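Local structure of superoxide dismutase (Leishmania major, 4F2N) at residues E84-T89 with P179-L184. The protein is an iron superoxide dismutase that catalyses the dismutation of superoxide to hydrogen peroxide and molecular oxygen at a mononuclear iron site. Sequence-based numbering, arbitrary orientation.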
loop_
_atom_site.group_PDB
_atom_site.type_symbol
_atom_site.label_atom_id
_atom_site.label_comp_id
_atom_site.label_asym_id
_atom_site.label_seq_id
_atom_site.Cartn_x
_atom_site.Cartn_y
_atom_site.Cartn_z
ATOM N N GLU B 84 8.997 17.729 14.121
ATOM C CA GLU B 84 8.143 18.347 15.126
ATOM C C GLU B 84 6.655 18.193 14.738
ATOM O O GLU B 84 5.802 17.920 15.592
ATOM C CB GLU B 84 8.534 19.816 15.317
ATOM C CG GLU B 84 7.746 20.528 16.388
ATOM C CD GLU B 84 8.467 21.750 16.959
ATOM O OE1 GLU B 84 9.709 21.898 16.795
ATOM O OE2 GLU B 84 7.769 22.573 17.585
ATOM N N ILE B 85 6.345 18.346 13.457
ATOM C CA ILE B 85 4.955 18.146 13.006
ATOM C C ILE B 85 4.502 16.677 13.243
ATOM O O ILE B 85 3.425 16.419 13.767
ATOM C CB ILE B 85 4.746 18.570 11.536
ATOM C CG1 ILE B 85 5.199 20.030 11.290
ATOM C CG2 ILE B 85 3.293 18.352 11.116
ATOM C CD1 ILE B 85 5.117 20.479 9.841
ATOM N N ILE B 86 5.362 15.733 12.876
ATOM C CA ILE B 86 5.121 14.307 13.086
ATOM C C ILE B 86 4.820 14.041 14.550
ATOM O O ILE B 86 3.796 13.413 14.887
ATOM C CB ILE B 86 6.340 13.484 12.606
ATOM C CG1 ILE B 86 6.572 13.725 11.104
ATOM C CG2 ILE B 86 6.170 11.983 12.890
ATOM C CD1 ILE B 86 7.778 13.002 10.581
ATOM N N LEU B 87 5.695 14.535 15.433
ATOM C CA LEU B 87 5.547 14.261 16.850
ATOM C C LEU B 87 4.310 14.920 17.468
ATOM O O LEU B 87 3.734 14.373 18.400
ATOM C CB LEU B 87 6.821 14.640 17.621
ATOM C CG LEU B 87 8.049 13.758 17.289
ATOM C CD1 LEU B 87 9.267 14.278 18.050
ATOM C CD2 LEU B 87 7.810 12.280 17.600
ATOM N N ALA B 88 3.902 16.070 16.940
ATOM C CA ALA B 88 2.727 16.789 17.442
ATOM C C ALA B 88 1.407 16.192 16.918
ATOM O O ALA B 88 0.348 16.411 17.505
ATOM C CB ALA B 88 2.833 18.251 17.067
ATOM N N THR B 89 1.467 15.423 15.832
ATOM C CA THR B 89 0.243 14.872 15.212
ATOM C C THR B 89 0.042 13.356 15.408
ATOM O O THR B 89 -1.083 12.860 15.261
ATOM C CB THR B 89 0.159 15.205 13.702
ATOM O OG1 THR B 89 1.339 14.749 13.009
ATOM C CG2 THR B 89 0.008 16.717 13.499
ATOM N N PRO B 179 9.494 5.152 12.860
ATOM C CA PRO B 179 9.934 4.686 14.195
ATOM C C PRO B 179 10.285 5.802 15.189
ATOM O O PRO B 179 10.394 5.573 16.376
ATOM C CB PRO B 179 11.195 3.893 13.887
ATOM C CG PRO B 179 11.038 3.490 12.441
ATOM C CD PRO B 179 10.428 4.707 11.806
ATOM N N LEU B 180 10.452 7.016 14.707
ATOM C CA LEU B 180 10.812 8.068 15.625
ATOM C C LEU B 180 9.621 8.426 16.522
ATOM O O LEU B 180 9.821 9.040 17.557
ATOM C CB LEU B 180 11.407 9.267 14.866
ATOM C CG LEU B 180 10.476 9.923 13.864
ATOM C CD1 LEU B 180 9.622 10.880 14.660
ATOM C CD2 LEU B 180 11.268 10.685 12.810
ATOM N N THR B 181 8.400 8.002 16.163
ATOM C CA THR B 181 7.245 8.232 17.049
ATOM C C THR B 181 7.303 7.364 18.322
ATOM O O THR B 181 6.626 7.654 19.302
ATOM C CB THR B 181 5.879 8.051 16.331
ATOM O OG1 THR B 181 5.761 6.706 15.838
ATOM C CG2 THR B 181 5.775 9.039 15.142
ATOM N N SER B 182 8.110 6.313 18.316
ATOM C CA SER B 182 8.379 5.550 19.532
ATOM C C SER B 182 9.759 5.869 20.164
ATOM O O SER B 182 10.141 5.256 21.155
ATOM C CB SER B 182 8.223 4.050 19.265
ATOM O OG SER B 182 9.243 3.628 18.384
ATOM N N GLY B 183 10.485 6.836 19.622
ATOM C CA GLY B 183 11.776 7.258 20.218
ATOM C C GLY B 183 12.986 6.532 19.641
ATOM O O GLY B 183 14.115 6.691 20.136
ATOM N N LEU B 184 12.774 5.735 18.600
ATOM C CA LEU B 184 13.924 5.113 17.914
ATOM C C LEU B 184 14.576 6.139 16.982
ATOM O O LEU B 184 13.935 7.110 16.599
ATOM C CB LEU B 184 13.503 3.852 17.142
ATOM C CG LEU B 184 13.061 2.663 18.038
ATOM C CD1 LEU B 184 12.725 1.458 17.167
ATOM C CD2 LEU B 184 14.117 2.254 19.062
#
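Ile86 and Leu87 of helix 82-89 meet Leu180 and Thr181 in a small apolar contact between the alpha-hairpin part of the chain and the loop joining strands 168-174 and 185-191. Methyl groups carry most of the contact. CG2 of Ile86, held anti to the backbone N (chi1 -61° for the CG1 branch), reaches CG2 of Thr181 at 3.7 Å and lies 4.0 Å from CD1 of Leu180; its side chain crosses both partners at about a right angle. Leu87 leaves the helix along its flank, and of its two methyls CD2 is the one that reaches Leu180 CD1, at 3.7 Å, while CD1 continues the extended chain (chi2 177°). The same CD2 also rests against backbone, 3.8 Å from Leu180 O and 4.1 Å from Thr181 CA. Leu180 CD1 therefore meets a methyl from each of the two helix residues. Beneath, Phe106 of helix 96-113 touches both Ile86 and Leu180, whereas Leu87 lies on the solvent side. Thr181 presents its methyl to the helix while its OG1 hydrogen-bonds to Cys178 O. The loop keeps its own shape: Pro179 O accepts bonds from Ser182 N, Ser182 OG and Leu184 N. This is peripheral packing between the two domains of the iron/manganese superoxide dismutase fold, a helical hairpin domain set against an alpha/beta domain with a three-stranded antiparallel sheet.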